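Sterol carrier protein 2 (Thermus thermophilus, PDB 2CX7) probably binds sterols or other lipids and carries them between membranes, as a bacterial member of the SCP-2 sterol transfer family. Local coordinates at residues A[22-36]-A[48-60]. Sequence-based numbering, arbitrary orientation.
Sequences YRKAASTWEGSLALA and GVAVVLDLWHGAC
One face of the Trp-56 indole carries the Glu-30 side chain: CG sits 3.3 Å from the centroid of the six-membered ring and 12° off its normal, a CH-pi contact, with the carboxylate plane nearly parallel to the indole. His-57 NE2 lies over the rim of that same face, while Trp-56 NE1 stands over the centre of the imidazole. At the imidazole edge, His-57 NE2 donates to Glu-30 OE2 (2.7 Å, 174°); the oxygen lies in the ring plane and is met on its anti side, a little out of the carboxylate plane. Trp-56 CG is anti to the backbone N (chi1 -171°), which lays the indole alongside Glu-30; an alanine here would probably leave the Glu-30 chain uncovered and its carboxylate freer to swing away from His-57. The Trp-29 indole has Gly-31 O at its edge, bonded to NE1 at 2.8 Å, and Leu-55 CB packs 3.6 Å from its CD1.

These residues lie at one end of the antiparallel hairpin of strands 32-37 and 49-56 in the mixed SCP-2 sheet, where reciprocal backbone bonds pair Leu-33 with Leu-53 and Leu-35 with Val-51. The leucines of these pairs turn to the helix-covered face: Leu-33 reaches Leu-122, and Leu-53 reaches Tyr-12.

Beyond Trp-56, a type I' turn presses Gly-58 against helix 20-25. Gly-58 O lies 3.5 Å from Arg-23 CA. Water 1 accepts from Gly-58 N, donates to Ala-59 O and bonds Tyr-22 OH at 2.9 Å, while that hydroxyl oxygen also lies 3.6 Å from Leu-55 CD1.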
ATOM      1  N   TYR A  22     -12.693  -4.817   3.530  1.00 17.71           N
ATOM      2  CA  TYR A  22     -12.082  -3.681   2.857  1.00 17.16           C
ATOM      3  C   TYR A  22     -13.146  -2.943   2.040  1.00 17.30           C
ATOM      4  O   TYR A  22     -13.187  -1.708   2.011  1.00 15.46           O
ATOM      5  CB  TYR A  22     -10.961  -4.124   1.914  1.00 13.60           C
ATOM      6  CG  TYR A  22     -10.448  -2.960   1.109  1.00 14.81           C
ATOM      7  CD1 TYR A  22      -9.742  -1.926   1.722  1.00 20.43           C
ATOM      8  CD2 TYR A  22     -10.766  -2.830  -0.242  1.00 12.77           C
ATOM      9  CE1 TYR A  22      -9.374  -0.784   1.010  1.00 16.54           C
ATOM     10  CE2 TYR A  22     -10.405  -1.706  -0.957  1.00 16.41           C
ATOM     11  CZ  TYR A  22      -9.710  -0.682  -0.326  1.00 13.56           C
ATOM     12  OH  TYR A  22      -9.371   0.446  -1.042  1.00 12.66           O
ATOM     13  N   ARG A  23     -14.004  -3.711   1.380  1.00 17.68           N
ATOM     14  CA  ARG A  23     -15.060  -3.154   0.544  1.00 17.54           C
ATOM     15  C   ARG A  23     -15.936  -2.191   1.343  1.00 17.52           C
ATOM     16  O   ARG A  23     -16.283  -1.118   0.858  1.00 21.04           O
ATOM     17  CB  ARG A  23     -15.914  -4.288  -0.033  1.00 15.80           C
ATOM     18  CG  ARG A  23     -16.659  -3.936  -1.318  1.00 18.04           C
ATOM     19  CD  ARG A  23     -17.496  -5.116  -1.754  1.00 20.14           C
ATOM     20  NE  ARG A  23     -16.663  -6.292  -1.987  1.00 21.46           N
ATOM     21  CZ  ARG A  23     -17.065  -7.539  -1.779  1.00 19.33           C
ATOM     22  NH1 ARG A  23     -18.287  -7.768  -1.327  1.00 19.33           N
ATOM     23  NH2 ARG A  23     -16.247  -8.553  -2.029  1.00 20.90           N
ATOM     24  N   LYS A  24     -16.288  -2.579   2.566  1.00 18.54           N
ATOM     25  CA  LYS A  24     -17.116  -1.737   3.426  1.00 22.01           C
ATOM     26  C   LYS A  24     -16.340  -0.510   3.901  1.00 18.55           C
ATOM     27  O   LYS A  24     -16.824   0.618   3.790  1.00 22.13           O
ATOM     28  CB  LYS A  24     -17.608  -2.528   4.645  1.00 24.93           C
ATOM     29  CG  LYS A  24     -18.633  -3.601   4.335  1.00 33.56           C
ATOM     30  CD  LYS A  24     -19.210  -4.200   5.619  1.00 41.25           C
ATOM     31  CE  LYS A  24     -20.217  -5.300   5.316  1.00 39.29           C
ATOM     32  NZ  LYS A  24     -19.588  -6.453   4.607  1.00 46.05           N
ATOM     33  N   ALA A  25     -15.129  -0.733   4.410  1.00 17.04           N
ATOM     34  CA  ALA A  25     -14.282   0.345   4.921  1.00 18.27           C
ATOM     35  C   ALA A  25     -13.938   1.441   3.918  1.00 18.29           C
ATOM     36  O   ALA A  25     -13.825   2.618   4.283  1.00 19.46           O
ATOM     37  CB  ALA A  25     -12.992  -0.238   5.489  1.00 21.70           C
ATOM     38  N   ALA A  26     -13.766   1.060   2.657  1.00 15.83           N
ATOM     39  CA  ALA A  26     -13.405   2.012   1.618  1.00 15.12           C
ATOM     40  C   ALA A  26     -14.556   2.353   0.670  1.00 15.69           C
ATOM     41  O   ALA A  26     -14.321   2.796  -0.450  1.00 13.87           O
ATOM     42  CB  ALA A  26     -12.218   1.455   0.819  1.00 18.00           C
ATOM     43  N   SER A  27     -15.792   2.166   1.125  1.00 17.29           N
ATOM     44  CA  SER A  27     -16.956   2.424   0.276  1.00 21.40           C
ATOM     45  C   SER A  27     -16.969   3.774  -0.453  1.00 18.26           C
ATOM     46  O   SER A  27     -17.414   3.851  -1.596  1.00 19.53           O
ATOM     47  CB  SER A  27     -18.252   2.251   1.077  1.00 22.36           C
ATOM     48  OG  SER A  27     -18.337   3.170   2.152  1.00 26.49           O
ATOM     49  N   THR A  28     -16.477   4.833   0.183  1.00 16.20           N
ATOM     50  CA  THR A  28     -16.475   6.136  -0.472  1.00 16.11           C
ATOM     51  C   THR A  28     -15.076   6.634  -0.820  1.00 19.40           C
ATOM     52  O   THR A  28     -14.867   7.817  -1.082  1.00 22.12           O
ATOM     53  CB  THR A  28     -17.204   7.181   0.395  1.00 19.81           C
ATOM     54  OG1 THR A  28     -16.674   7.148   1.722  1.00 25.20           O
ATOM     55  CG2 THR A  28     -18.704   6.876   0.447  1.00 27.75           C
ATOM     56  N   TRP A  29     -14.115   5.721  -0.840  1.00 21.32           N
ATOM     57  CA  TRP A  29     -12.747   6.085  -1.174  1.00 19.13           C
ATOM     58  C   TRP A  29     -12.532   6.268  -2.672  1.00 16.50           C
ATOM     59  O   TRP A  29     -13.028   5.491  -3.472  1.00 17.99           O
ATOM     60  CB  TRP A  29     -11.766   5.012  -0.690  1.00 19.41           C
ATOM     61  CG  TRP A  29     -10.379   5.230  -1.234  1.00 14.17           C
ATOM     62  CD1 TRP A  29      -9.892   4.823  -2.449  1.00 15.91           C
ATOM     63  CD2 TRP A  29      -9.350   6.013  -0.633  1.00 14.45           C
ATOM     64  NE1 TRP A  29      -8.622   5.316  -2.640  1.00 14.54           N
ATOM     65  CE2 TRP A  29      -8.265   6.049  -1.540  1.00 14.50           C
ATOM     66  CE3 TRP A  29      -9.239   6.696   0.586  1.00 19.27           C
ATOM     67  CZ2 TRP A  29      -7.082   6.742  -1.262  1.00 16.22           C
ATOM     68  CZ3 TRP A  29      -8.065   7.384   0.862  1.00 17.21           C
ATOM     69  CH2 TRP A  29      -6.999   7.401  -0.059  1.00 19.55           C
ATOM     70  N   GLU A  30     -11.785   7.308  -3.031  1.00 17.14           N
ATOM     71  CA  GLU A  30     -11.424   7.567  -4.422  1.00 18.39           C
ATOM     72  C   GLU A  30      -9.974   8.030  -4.444  1.00 19.90           C
ATOM     73  O   GLU A  30      -9.563   8.843  -3.620  1.00 25.71           O
ATOM     74  CB  GLU A  30     -12.314   8.643  -5.049  1.00 23.58           C
ATOM     75  CG  GLU A  30     -13.707   8.182  -5.414  1.00 19.02           C
ATOM     76  CD  GLU A  30     -14.604   9.341  -5.845  1.00 23.00           C
ATOM     77  OE1 GLU A  30     -14.074  10.373  -6.309  1.00 24.65           O
ATOM     78  OE2 GLU A  30     -15.836   9.213  -5.720  1.00 27.88           O
ATOM     79  N   GLY A  31      -9.191   7.509  -5.380  1.00 21.47           N
ATOM     80  CA  GLY A  31      -7.803   7.922  -5.455  1.00 22.94           C
ATOM     81  C   GLY A  31      -6.833   6.764  -5.532  1.00 17.38           C
ATOM     82  O   GLY A  31      -7.042   5.721  -4.908  1.00 16.57           O
ATOM     83  N   SER A  32      -5.773   6.940  -6.311  1.00 17.99           N
ATOM     84  CA  SER A  32      -4.767   5.890  -6.451  1.00 17.04           C
ATOM     85  C   SER A  32      -3.828   5.961  -5.252  1.00 15.38           C
ATOM     86  O   SER A  32      -3.665   7.018  -4.641  1.00 16.74           O
ATOM     87  CB  SER A  32      -3.988   6.064  -7.760  1.00 17.55           C
ATOM     88  OG  SER A  32      -3.463   7.374  -7.891  1.00 18.36           O
ATOM     89  N   LEU A  33      -3.226   4.830  -4.904  1.00 14.78           N
ATOM     90  CA  LEU A  33      -2.314   4.776  -3.768  1.00 12.91           C
ATOM     91  C   LEU A  33      -1.079   3.994  -4.153  1.00 15.49           C
ATOM     92  O   LEU A  33      -1.181   2.870  -4.655  1.00 16.11           O
ATOM     93  CB  LEU A  33      -2.991   4.083  -2.572  1.00 13.35           C
ATOM     94  CG  LEU A  33      -2.126   3.705  -1.359  1.00 16.33           C
ATOM     95  CD1 LEU A  33      -1.654   4.964  -0.641  1.00 17.47           C
ATOM     96  CD2 LEU A  33      -2.953   2.838  -0.389  1.00 15.35           C
ATOM     97  N   ALA A  34       0.086   4.586  -3.913  1.00 14.58           N
ATOM     98  CA  ALA A  34       1.339   3.923  -4.213  1.00 12.62           C
ATOM     99  C   ALA A  34       2.051   3.565  -2.924  1.00 16.79           C
ATOM    100  O   ALA A  34       2.204   4.406  -2.028  1.00 18.02           O
ATOM    101  CB  ALA A  34       2.234   4.822  -5.065  1.00 15.16           C
ATOM    102  N   LEU A  35       2.462   2.304  -2.832  1.00 14.00           N
ATOM    103  CA  LEU A  35       3.218   1.804  -1.696  1.00 12.95           C
ATOM    104  C   LEU A  35       4.629   1.705  -2.277  1.00 14.05           C
ATOM    105  O   LEU A  35       4.938   0.798  -3.063  1.00 17.67           O
ATOM    106  CB  LEU A  35       2.691   0.437  -1.270  1.00 15.88           C
ATOM    107  CG  LEU A  35       1.185   0.391  -0.995  1.00 17.82           C
ATOM    108  CD1 LEU A  35       0.818  -0.995  -0.489  1.00 19.99           C
ATOM    109  CD2 LEU A  35       0.797   1.480   0.020  1.00 14.80           C
ATOM    110  N   ALA A  36       5.474   2.655  -1.898  1.00 11.77           N
ATOM    111  CA  ALA A  36       6.823   2.743  -2.438  1.00 11.57           C
ATOM    112  C   ALA A  36       7.959   2.296  -1.522  1.00 12.50           C
ATOM    113  O   ALA A  36       7.983   2.620  -0.331  1.00 13.14           O
ATOM    114  CB  ALA A  36       7.075   4.173  -2.903  1.00 16.52           C
ATOM    115  N   GLY A  48      14.506   1.468  -6.542  1.00 14.44           N
ATOM    116  CA  GLY A  48      13.304   1.542  -5.732  1.00 15.66           C
ATOM    117  C   GLY A  48      12.230   0.810  -6.513  1.00 15.81           C
ATOM    118  O   GLY A  48      12.442   0.433  -7.675  1.00 18.55           O
ATOM    119  N   VAL A  49      11.080   0.585  -5.892  1.00 15.53           N
ATOM    120  CA  VAL A  49       9.985  -0.114  -6.561  1.00 18.55           C
ATOM    121  C   VAL A  49       8.714   0.275  -5.840  1.00 20.80           C
ATOM    122  O   VAL A  49       8.760   0.754  -4.711  1.00 19.07           O
ATOM    123  CB  VAL A  49      10.159  -1.660  -6.499  1.00 14.82           C
ATOM    124  CG1 VAL A  49      10.175  -2.132  -5.058  1.00 20.93           C
ATOM    125  CG2 VAL A  49       9.043  -2.350  -7.276  1.00 24.73           C
ATOM    126  N   ALA A  50       7.579   0.073  -6.492  1.00 20.92           N
ATOM    127  CA  ALA A  50       6.317   0.431  -5.877  1.00 24.57           C
ATOM    128  C   ALA A  50       5.181  -0.414  -6.414  1.00 23.49           C
ATOM    129  O   ALA A  50       5.291  -1.025  -7.478  1.00 26.73           O
ATOM    130  CB  ALA A  50       6.022   1.899  -6.139  1.00 17.33           C
ATOM    131  N   VAL A  51       4.097  -0.463  -5.651  1.00 22.15           N
ATOM    132  CA  VAL A  51       2.896  -1.155  -6.078  1.00 21.96           C
ATOM    133  C   VAL A  51       1.889  -0.017  -6.083  1.00 21.89           C
ATOM    134  O   VAL A  51       1.690   0.646  -5.065  1.00 19.54           O
ATOM    135  CB  VAL A  51       2.451  -2.241  -5.100  1.00 21.67           C
ATOM    136  CG1 VAL A  51       1.056  -2.730  -5.474  1.00 19.88           C
ATOM    137  CG2 VAL A  51       3.426  -3.424  -5.149  1.00 28.79           C
ATOM    138  N   VAL A  52       1.278   0.221  -7.236  1.00 20.80           N
ATOM    139  CA  VAL A  52       0.320   1.301  -7.378  1.00 19.91           C
ATOM    140  C   VAL A  52      -1.066   0.696  -7.536  1.00 17.77           C
ATOM    141  O   VAL A  52      -1.304  -0.114  -8.439  1.00 17.95           O
ATOM    142  CB  VAL A  52       0.687   2.187  -8.593  1.00 22.37           C
ATOM    143  CG1 VAL A  52      -0.249   3.384  -8.683  1.00 21.96           C
ATOM    144  CG2 VAL A  52       2.141   2.655  -8.456  1.00 20.31           C
ATOM    145  N   LEU A  53      -1.959   1.078  -6.626  1.00 16.13           N
ATOM    146  CA  LEU A  53      -3.328   0.583  -6.603  1.00 14.11           C
ATOM    147  C   LEU A  53      -4.330   1.630  -7.093  1.00 15.44           C
ATOM    148  O   LEU A  53      -4.352   2.760  -6.602  1.00 17.11           O
ATOM    149  CB  LEU A  53      -3.704   0.186  -5.175  1.00 13.67           C
ATOM    150  CG  LEU A  53      -2.730  -0.713  -4.408  1.00 17.85           C
ATOM    151  CD1 LEU A  53      -3.032  -0.663  -2.909  1.00 23.31           C
ATOM    152  CD2 LEU A  53      -2.831  -2.132  -4.940  1.00 24.44           C
ATOM    153  N   ASP A  54      -5.142   1.247  -8.071  1.00 15.93           N
ATOM    154  CA  ASP A  54      -6.193   2.119  -8.605  1.00 15.65           C
ATOM    155  C   ASP A  54      -7.424   1.738  -7.789  1.00 17.35           C
ATOM    156  O   ASP A  54      -8.195   0.861  -8.180  1.00 24.64           O
ATOM    157  CB  ASP A  54      -6.413   1.815 -10.091  1.00 18.06           C
ATOM    158  CG  ASP A  54      -7.492   2.681 -10.721  1.00 21.24           C
ATOM    159  OD1 ASP A  54      -8.042   3.570 -10.037  1.00 25.35           O
ATOM    160  OD2 ASP A  54      -7.789   2.469 -11.913  1.00 25.29           O
ATOM    161  N   LEU A  55      -7.595   2.385  -6.640  1.00 15.70           N
ATOM    162  CA  LEU A  55      -8.693   2.072  -5.733  1.00 13.48           C
ATOM    163  C   LEU A  55      -9.916   2.953  -5.963  1.00 19.51           C
ATOM    164  O   LEU A  55      -9.778   4.143  -6.221  1.00 18.79           O
ATOM    165  CB  LEU A  55      -8.201   2.223  -4.290  1.00 12.11           C
ATOM    166  CG  LEU A  55      -6.953   1.403  -3.927  1.00 10.99           C
ATOM    167  CD1 LEU A  55      -6.432   1.810  -2.571  1.00 13.13           C
ATOM    168  CD2 LEU A  55      -7.288  -0.084  -3.957  1.00 13.27           C
ATOM    169  N   TRP A  56     -11.106   2.371  -5.834  1.00 19.70           N
ATOM    170  CA  TRP A  56     -12.332   3.131  -6.049  1.00 20.79           C
ATOM    171  C   TRP A  56     -13.581   2.524  -5.413  1.00 15.67           C
ATOM    172  O   TRP A  56     -14.020   1.426  -5.777  1.00 15.51           O
ATOM    173  CB  TRP A  56     -12.563   3.317  -7.552  1.00 21.06           C
ATOM    174  CG  TRP A  56     -13.690   4.264  -7.885  1.00 27.86           C
ATOM    175  CD1 TRP A  56     -15.016   3.965  -7.977  1.00 28.48           C
ATOM    176  CD2 TRP A  56     -13.571   5.662  -8.170  1.00 28.14           C
ATOM    177  NE1 TRP A  56     -15.735   5.090  -8.307  1.00 31.37           N
ATOM    178  CE2 TRP A  56     -14.871   6.147  -8.431  1.00 28.04           C
ATOM    179  CE3 TRP A  56     -12.489   6.553  -8.233  1.00 30.14           C
ATOM    180  CZ2 TRP A  56     -15.123   7.489  -8.753  1.00 35.57           C
ATOM    181  CZ3 TRP A  56     -12.737   7.884  -8.552  1.00 36.16           C
ATOM    182  CH2 TRP A  56     -14.047   8.340  -8.808  1.00 36.56           C
ATOM    183  N   HIS A  57     -14.140   3.246  -4.447  1.00 16.55           N
ATOM    184  CA  HIS A  57     -15.360   2.839  -3.758  1.00 16.41           C
ATOM    185  C   HIS A  57     -15.400   1.407  -3.241  1.00 19.37           C
ATOM    186  O   HIS A  57     -16.412   0.724  -3.390  1.00 21.25           O
ATOM    187  CB  HIS A  57     -16.575   3.070  -4.666  1.00 22.59           C
ATOM    188  CG  HIS A  57     -16.772   4.500  -5.065  1.00 25.81           C
ATOM    189  ND1 HIS A  57     -17.888   4.931  -5.752  1.00 30.08           N
ATOM    190  CD2 HIS A  57     -15.985   5.591  -4.906  1.00 28.40           C
ATOM    191  CE1 HIS A  57     -17.779   6.225  -5.999  1.00 26.15           C
ATOM    192  NE2 HIS A  57     -16.633   6.649  -5.497  1.00 26.51           N
ATOM    193  N   GLY A  58     -14.308   0.954  -2.632  1.00 17.04           N
ATOM    194  CA  GLY A  58     -14.289  -0.389  -2.081  1.00 17.92           C
ATOM    195  C   GLY A  58     -13.688  -1.448  -2.979  1.00 17.14           C
ATOM    196  O   GLY A  58     -13.437  -2.570  -2.533  1.00 17.42           O
ATOM    197  N   ALA A  59     -13.455  -1.100  -4.238  1.00 14.54           N
ATOM    198  CA  ALA A  59     -12.880  -2.039  -5.188  1.00 15.47           C
ATOM    199  C   ALA A  59     -11.470  -1.655  -5.607  1.00 18.15           C
ATOM    200  O   ALA A  59     -11.018  -0.521  -5.398  1.00 15.36           O
ATOM    201  CB  ALA A  59     -13.766  -2.119  -6.437  1.00 14.41           C
ATOM    202  N   CYS A  60     -10.766  -2.626  -6.177  1.00 15.80           N
ATOM    203  CA  CYS A  60      -9.443  -2.381  -6.713  1.00 13.56           C
ATOM    204  C   CYS A  60      -9.663  -2.536  -8.214  1.00 19.36           C
ATOM    205  O   CYS A  60      -9.918  -3.641  -8.701  1.00 15.62           O
ATOM    206  CB  CYS A  60      -8.412  -3.408  -6.217  1.00 21.18           C
ATOM    207  SG  CYS A  60      -6.837  -3.174  -7.100  1.00 19.75           S
TER
HETATM  208  O   HOH W   1     -11.475   1.196  -2.913  1.00 16.99           O
HETATM  209  O   HOH W   2     -13.772  -5.311  -2.493  1.00 19.44           O
HETATM  210  O   HOH W   3     -18.390  -0.594  -1.171  1.00 43.88           O